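Local coordinates for predicted DNA-binding transcriptional regulator (Aliivibrio fischeri ES114, PDB 7DWN), which probably binds cis-regulatory DNA as a LysR-type transcriptional regulator, joining a helix-turn-helix domain to a substrate-binding domain, at residues A[167-175]-A[252-263]; A[224-232]-A[240-248]. All coordinates share one frame; numbering follows the deposited sequence.

Interaction 1: A[167-175]-A[252-263]; sequences TELLPVSAC and KKVAIIGEQSLR
Ser173 and Ala255 face each other as a hydrogen-bonded antiparallel pair: Ser173 N donates to Ala255 O, and Ala255 N returns a bond of 2.9 Å to Ser173 O. Ile257 N continues the ladder to Pro171 O at 3.1 Å. At the far end the bond from Cys175 N to Lys253 O is weak, its N-H...O angle only 129°. Between these rungs Val172 with Ile256 and Ala174 with Val254 form non-hydrogen-bonded pairs. Strand 254-256 thus adds a short antiparallel edge to the long strand 160-174, in the mixed sheet of the substrate-binding domain; its axis runs at 142° to that of 167-174, so the pairing is twisted. Past Gly258 the chain doubles back through 259-263 and brings Arg263 beside Leu170.

Arg263 can be followed outward from its backbone. Arg263 CB lies 3.4 Å from Glu168 OE1; Arg263 CG and then Arg263 CD pass along Leu170 CD2, the latter at 3.6 Å. Arg263 NE is still near that methyl, which sits at the guanidinium edge, in plane, as does Ile256 CD1. CG stands anti to the carbonyl carbon (chi1 -59°) and the chain then runs extended to NE, which keeps its methylenes on the leucine. Glu168 meets the aliphatic part of the arginine, and its OE2 remains 5.0 Å from Arg263 NE, too far for a salt bridge. The other branch of Leu170, CD1, reaches Ile256 CD1 at 3.7 Å. Pro171 CG rests against Gly258 CA and Leu262 CB, the proline ring and the leucine side chain lying nearly perpendicular, while Leu262 O accepts a hydrogen bond from Trp239 NE1.

Interaction 2: A[224-232]-A[240-248]; sequences TDMLKILVL and LPAYSIQEE
Leu240 points its two methyls at successive residues of helix 224-232: CD2 rests on Leu227 CB at 3.9 Å, and CD1 lies over Lys228 CA at 3.7 Å, with the methyl CG2 of Val231 more distant. Thr224 and Pro241 meet tip to tip beside them, Thr224 CG2 being 3.5 Å from Pro241 CD. Thr224 OG1 sits beside the backbone N (chi1 -72°) and the methyl anti to it, so the methyl meets the proline while OG1 bonds to Tyr196 OH and to a bound MES molecule, probably from the crystallisation liquor. This end is the close-packed part, and Leu240 and Pro241 are both buried.

Toward Glu248 the contact thins. Leu232 CD1 comes no nearer than 4.2 Å to Glu248 CG, and both residues are partly exposed. Polar contacts take over: Lys228, extended, runs antiparallel to the Ile245 side chain and sets NZ 2.8 Å from Ser244 O, nearly in line with the carbonyl (C=O...N angle 177°). Glu248 kinks after CG and comes in nearly perpendicular to the lysine; its OE2 makes a long salt bridge to Lys228 NZ at 3.5 Å. Ser244 is steadied by its OG, which donates to Pro241 O. One ammonium group ties a neutral carbonyl and a carboxylate to the helix, and the shorter, straighter approach to the carbonyl suggests that it is probably the firmer hold, with the longer charge pair adding a looser attraction.

In the fold
The centres of interactions 1 and 2 lie 10 Å apart within the substrate-binding domain, and they meet through the sheet: strand 160-174 pairs with 254-256 in interaction 1 and also with 238-241, whose end opens segment 240-248 of interaction 2. Leu170 N to Leu240 O, at 2.9 Å, is a probable hydrogen bond across that seam. Along the chain, 224-232 and 240-248 fall inside the loop that 167-175 closes with 252-263, and helix 246-250 leads directly into strand 254-256. Helix 224-232 also packs on His101, Ile108 and Pro109 of a second subunit, so interaction 2 connects this sheet with a subunit interface of the tetramer.

Interaction 1: A[167-175]-A[252-263]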
# COMPACT_ATOMS: atom_id res chain seq x y z
N THR A 167 -28.80 21.02 16.68
CA THR A 167 -28.33 22.27 17.25
C THR A 167 -28.28 23.30 16.12
O THR A 167 -28.65 23.01 14.98
CB THR A 167 -26.97 22.05 17.93
OG1 THR A 167 -27.06 20.91 18.80
CG2 THR A 167 -26.52 23.25 18.75
N GLU A 168 -27.83 24.52 16.43
CA GLU A 168 -27.68 25.56 15.42
C GLU A 168 -26.28 26.16 15.47
O GLU A 168 -25.68 26.31 16.53
CB GLU A 168 -28.70 26.69 15.61
CG GLU A 168 -30.15 26.24 15.67
CD GLU A 168 -31.11 27.41 15.76
OE1 GLU A 168 -31.63 27.84 14.71
OE2 GLU A 168 -31.32 27.92 16.88
N LEU A 169 -25.77 26.47 14.28
CA LEU A 169 -24.67 27.42 14.12
C LEU A 169 -25.24 28.83 14.21
O LEU A 169 -26.06 29.23 13.37
CB LEU A 169 -23.97 27.22 12.78
CG LEU A 169 -23.21 25.91 12.56
CD1 LEU A 169 -22.76 25.80 11.11
CD2 LEU A 169 -22.03 25.84 13.50
N LEU A 170 -24.83 29.57 15.24
CA LEU A 170 -25.25 30.93 15.51
C LEU A 170 -24.16 31.90 15.10
O LEU A 170 -23.00 31.72 15.50
CB LEU A 170 -25.55 31.10 17.00
CG LEU A 170 -26.50 30.08 17.62
CD1 LEU A 170 -26.64 30.33 19.11
CD2 LEU A 170 -27.86 30.11 16.94
N PRO A 171 -24.48 32.90 14.27
CA PRO A 171 -23.50 33.96 13.97
C PRO A 171 -23.37 34.89 15.17
O PRO A 171 -24.34 35.52 15.59
CB PRO A 171 -24.11 34.67 12.76
CG PRO A 171 -25.58 34.42 12.89
CD PRO A 171 -25.73 33.06 13.52
N VAL A 172 -22.16 34.96 15.72
CA VAL A 172 -21.94 35.68 16.97
C VAL A 172 -20.78 36.65 16.82
O VAL A 172 -19.88 36.47 15.99
CB VAL A 172 -21.68 34.72 18.15
CG1 VAL A 172 -22.91 33.88 18.43
CG2 VAL A 172 -20.47 33.85 17.87
N SER A 173 -20.84 37.69 17.66
CA SER A 173 -19.81 38.70 17.79
C SER A 173 -19.47 38.91 19.26
O SER A 173 -20.29 38.66 20.15
CB SER A 173 -20.24 40.06 17.22
OG SER A 173 -20.73 39.93 15.91
N ALA A 174 -18.26 39.40 19.50
CA ALA A 174 -17.87 39.83 20.83
C ALA A 174 -18.72 41.02 21.27
O ALA A 174 -19.29 41.75 20.46
CB ALA A 174 -16.39 40.21 20.86
N CYS A 175 -18.79 41.21 22.59
CA CYS A 175 -19.57 42.29 23.16
C CYS A 175 -18.71 43.12 24.10
O CYS A 175 -17.81 42.60 24.77
CB CYS A 175 -20.79 41.76 23.92
SG CYS A 175 -22.22 41.44 22.88
N LYS A 252 -22.93 37.07 28.64
CA LYS A 252 -23.11 38.19 27.71
C LYS A 252 -21.80 38.67 27.09
O LYS A 252 -21.77 39.75 26.49
CB LYS A 252 -23.83 39.37 28.38
CG LYS A 252 -25.35 39.26 28.40
CD LYS A 252 -25.83 38.24 29.41
CE LYS A 252 -27.34 38.02 29.31
NZ LYS A 252 -27.79 36.89 30.18
N LYS A 253 -20.72 37.90 27.21
CA LYS A 253 -19.48 38.26 26.53
C LYS A 253 -19.63 38.18 25.02
O LYS A 253 -19.02 38.97 24.29
CB LYS A 253 -18.34 37.36 27.01
CG LYS A 253 -18.12 37.37 28.51
CD LYS A 253 -16.94 36.50 28.90
CE LYS A 253 -16.66 36.59 30.39
NZ LYS A 253 -16.41 38.00 30.81
N VAL A 254 -20.43 37.23 24.54
CA VAL A 254 -20.71 37.06 23.12
C VAL A 254 -22.20 37.26 22.91
O VAL A 254 -23.01 37.10 23.83
CB VAL A 254 -20.25 35.68 22.61
CG1 VAL A 254 -21.29 34.61 22.93
CG2 VAL A 254 -19.95 35.72 21.13
N ALA A 255 -22.57 37.63 21.69
CA ALA A 255 -23.99 37.81 21.39
C ALA A 255 -24.28 37.41 19.96
O ALA A 255 -23.46 37.59 19.05
CB ALA A 255 -24.46 39.25 21.63
N ILE A 256 -25.49 36.87 19.77
CA ILE A 256 -26.00 36.58 18.44
C ILE A 256 -26.35 37.90 17.75
O ILE A 256 -27.02 38.76 18.33
CB ILE A 256 -27.23 35.67 18.52
CG1 ILE A 256 -26.95 34.46 19.42
CG2 ILE A 256 -27.64 35.21 17.13
CD1 ILE A 256 -28.16 33.60 19.68
N ILE A 257 -25.88 38.06 16.52
CA ILE A 257 -26.06 39.29 15.77
C ILE A 257 -26.83 39.09 14.48
O ILE A 257 -27.08 40.06 13.76
CB ILE A 257 -24.70 39.96 15.47
CG1 ILE A 257 -23.92 39.12 14.46
CG2 ILE A 257 -23.90 40.14 16.74
CD1 ILE A 257 -22.84 39.88 13.75
N GLY A 258 -27.20 37.86 14.15
CA GLY A 258 -27.84 37.57 12.88
C GLY A 258 -29.35 37.48 12.98
O GLY A 258 -29.94 37.41 14.06
N GLU A 259 -29.98 37.50 11.81
CA GLU A 259 -31.39 37.18 11.70
C GLU A 259 -31.60 35.69 12.00
O GLU A 259 -30.67 34.89 11.93
CB GLU A 259 -31.90 37.53 10.30
CG GLU A 259 -33.40 37.50 10.11
CD GLU A 259 -33.82 38.00 8.74
OE1 GLU A 259 -32.96 38.56 8.03
OE2 GLU A 259 -35.00 37.83 8.38
N GLN A 260 -32.84 35.33 12.34
CA GLN A 260 -33.14 33.93 12.61
C GLN A 260 -32.86 33.06 11.39
O GLN A 260 -32.49 31.88 11.54
CB GLN A 260 -34.59 33.77 13.06
CG GLN A 260 -34.94 32.38 13.58
CD GLN A 260 -34.24 32.05 14.88
OE1 GLN A 260 -34.02 32.92 15.72
NE2 GLN A 260 -33.88 30.78 15.06
N SER A 261 -33.02 33.61 10.19
CA SER A 261 -32.69 32.87 8.98
C SER A 261 -31.18 32.65 8.82
O SER A 261 -30.77 31.81 8.02
CB SER A 261 -33.24 33.60 7.75
OG SER A 261 -32.79 34.94 7.71
N LEU A 262 -30.36 33.39 9.57
CA LEU A 262 -28.92 33.16 9.56
C LEU A 262 -28.50 32.04 10.50
O LEU A 262 -27.41 31.49 10.33
CB LEU A 262 -28.17 34.45 9.92
CG LEU A 262 -28.31 35.62 8.94
CD1 LEU A 262 -27.44 36.79 9.38
CD2 LEU A 262 -27.96 35.18 7.53
N ARG A 263 -29.33 31.70 11.48
CA ARG A 263 -29.06 30.57 12.36
C ARG A 263 -29.25 29.28 11.57
O ARG A 263 -30.35 29.02 11.06
CB ARG A 263 -29.97 30.61 13.58
CG ARG A 263 -29.84 31.87 14.42
CD ARG A 263 -30.77 31.82 15.63
NE ARG A 263 -30.52 32.89 16.59
CZ ARG A 263 -31.18 34.05 16.61
NH1 ARG A 263 -32.13 34.28 15.72
NH2 ARG A 263 -30.88 34.97 17.52

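Interaction 2: A[224-232]-A[240-248]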
# COMPACT_ATOMS: atom_id res chain seq x y z
N THR A 224 -13.36 24.77 15.96
CA THR A 224 -14.36 25.69 16.48
C THR A 224 -13.82 26.50 17.65
O THR A 224 -14.11 27.69 17.77
CB THR A 224 -15.61 24.91 16.91
OG1 THR A 224 -16.31 24.44 15.75
CG2 THR A 224 -16.54 25.77 17.75
N ASP A 225 -13.01 25.87 18.51
CA ASP A 225 -12.45 26.58 19.65
C ASP A 225 -11.55 27.73 19.20
O ASP A 225 -11.52 28.78 19.85
CB ASP A 225 -11.70 25.60 20.54
CG ASP A 225 -11.75 25.99 22.01
OD1 ASP A 225 -12.88 26.14 22.54
OD2 ASP A 225 -10.68 26.13 22.63
N MET A 226 -10.84 27.55 18.09
CA MET A 226 -10.00 28.61 17.55
C MET A 226 -10.85 29.82 17.15
O MET A 226 -10.55 30.97 17.53
CB MET A 226 -9.22 28.09 16.34
CG MET A 226 -7.99 28.90 15.96
SD MET A 226 -6.71 28.82 17.22
CE MET A 226 -6.93 30.41 18.02
N LEU A 227 -11.91 29.59 16.37
CA LEU A 227 -12.81 30.67 15.98
C LEU A 227 -13.45 31.32 17.19
O LEU A 227 -13.62 32.54 17.24
CB LEU A 227 -13.89 30.14 15.03
CG LEU A 227 -13.46 29.52 13.71
CD1 LEU A 227 -14.67 29.21 12.85
CD2 LEU A 227 -12.50 30.44 12.97
N LYS A 228 -13.82 30.51 18.19
CA LYS A 228 -14.43 31.04 19.41
C LYS A 228 -13.47 31.98 20.13
O LYS A 228 -13.86 33.07 20.56
CB LYS A 228 -14.85 29.88 20.31
CG LYS A 228 -15.35 30.28 21.69
CD LYS A 228 -15.68 29.05 22.51
CE LYS A 228 -16.07 29.40 23.93
NZ LYS A 228 -16.31 28.17 24.74
N ILE A 229 -12.21 31.57 20.26
CA ILE A 229 -11.21 32.41 20.91
C ILE A 229 -11.02 33.71 20.15
O ILE A 229 -10.97 34.79 20.74
CB ILE A 229 -9.88 31.64 21.07
CG1 ILE A 229 -10.03 30.54 22.12
CG2 ILE A 229 -8.77 32.59 21.45
CD1 ILE A 229 -8.77 29.74 22.33
N LEU A 230 -10.92 33.63 18.82
CA LEU A 230 -10.71 34.85 18.06
C LEU A 230 -11.94 35.76 18.09
O LEU A 230 -11.80 36.99 18.02
CB LEU A 230 -10.31 34.53 16.62
CG LEU A 230 -8.86 34.07 16.46
CD1 LEU A 230 -8.39 34.24 15.03
CD2 LEU A 230 -7.95 34.83 17.42
N VAL A 231 -13.13 35.19 18.21
CA VAL A 231 -14.33 36.00 18.42
C VAL A 231 -14.25 36.72 19.75
O VAL A 231 -14.51 37.93 19.84
CB VAL A 231 -15.60 35.13 18.33
CG1 VAL A 231 -16.80 35.87 18.90
CG2 VAL A 231 -15.87 34.72 16.89
N LEU A 232 -13.88 35.99 20.81
CA LEU A 232 -13.78 36.60 22.13
C LEU A 232 -12.73 37.70 22.17
O LEU A 232 -12.86 38.65 22.96
CB LEU A 232 -13.48 35.53 23.18
CG LEU A 232 -14.68 34.69 23.62
CD1 LEU A 232 -14.25 33.56 24.54
CD2 LEU A 232 -15.70 35.58 24.32
N LEU A 240 -20.75 29.88 15.28
CA LEU A 240 -20.31 28.90 16.25
C LEU A 240 -21.46 28.00 16.67
O LEU A 240 -22.60 28.46 16.75
CB LEU A 240 -19.71 29.59 17.48
CG LEU A 240 -18.55 30.53 17.18
CD1 LEU A 240 -17.99 31.14 18.45
CD2 LEU A 240 -17.46 29.78 16.43
N PRO A 241 -21.20 26.72 16.92
CA PRO A 241 -22.26 25.85 17.43
C PRO A 241 -22.72 26.32 18.80
O PRO A 241 -21.92 26.73 19.64
CB PRO A 241 -21.58 24.47 17.50
CG PRO A 241 -20.12 24.76 17.56
CD PRO A 241 -19.93 26.00 16.73
N ALA A 242 -24.03 26.26 19.01
CA ALA A 242 -24.61 26.88 20.20
C ALA A 242 -24.17 26.18 21.48
O ALA A 242 -24.09 26.82 22.53
CB ALA A 242 -26.13 26.91 20.09
N TYR A 243 -23.88 24.88 21.42
CA TYR A 243 -23.49 24.16 22.63
C TYR A 243 -22.11 24.56 23.13
O TYR A 243 -21.77 24.25 24.28
CB TYR A 243 -23.53 22.64 22.39
CG TYR A 243 -22.63 22.15 21.28
CD1 TYR A 243 -21.27 21.96 21.50
CD2 TYR A 243 -23.13 21.86 20.02
CE1 TYR A 243 -20.44 21.50 20.50
CE2 TYR A 243 -22.31 21.40 19.01
CZ TYR A 243 -20.96 21.23 19.26
OH TYR A 243 -20.13 20.77 18.26
N SER A 244 -21.31 25.25 22.32
CA SER A 244 -19.96 25.61 22.69
C SER A 244 -19.84 27.03 23.23
O SER A 244 -18.75 27.42 23.68
CB SER A 244 -19.01 25.45 21.49
OG SER A 244 -19.19 26.50 20.56
N ILE A 245 -20.91 27.82 23.19
CA ILE A 245 -20.85 29.22 23.61
C ILE A 245 -22.00 29.55 24.54
O ILE A 245 -22.43 30.70 24.63
CB ILE A 245 -20.86 30.16 22.39
CG1 ILE A 245 -22.09 29.90 21.53
CG2 ILE A 245 -19.58 30.00 21.57
CD1 ILE A 245 -22.30 30.92 20.43
N GLN A 246 -22.52 28.54 25.25
CA GLN A 246 -23.68 28.77 26.11
C GLN A 246 -23.33 29.67 27.29
O GLN A 246 -24.11 30.57 27.63
CB GLN A 246 -24.25 27.44 26.60
CG GLN A 246 -25.03 26.67 25.54
CD GLN A 246 -26.17 27.49 24.95
OE1 GLN A 246 -26.81 28.27 25.64
NE2 GLN A 246 -26.41 27.31 23.66
N GLU A 247 -22.18 29.45 27.92
CA GLU A 247 -21.80 30.29 29.05
C GLU A 247 -21.40 31.69 28.60
O GLU A 247 -21.70 32.68 29.29
CB GLU A 247 -20.67 29.64 29.84
CG GLU A 247 -21.12 28.48 30.71
CD GLU A 247 -19.97 27.73 31.34
OE1 GLU A 247 -18.83 28.24 31.32
OE2 GLU A 247 -20.20 26.61 31.85
N GLU A 248 -20.74 31.80 27.44
CA GLU A 248 -20.40 33.12 26.92
C GLU A 248 -21.65 33.91 26.57
O GLU A 248 -21.72 35.12 26.81
CB GLU A 248 -19.48 32.99 25.70
CG GLU A 248 -18.07 32.52 26.01
CD GLU A 248 -18.00 31.05 26.40
OE1 GLU A 248 -17.09 30.68 27.18
OE2 GLU A 248 -18.85 30.27 25.94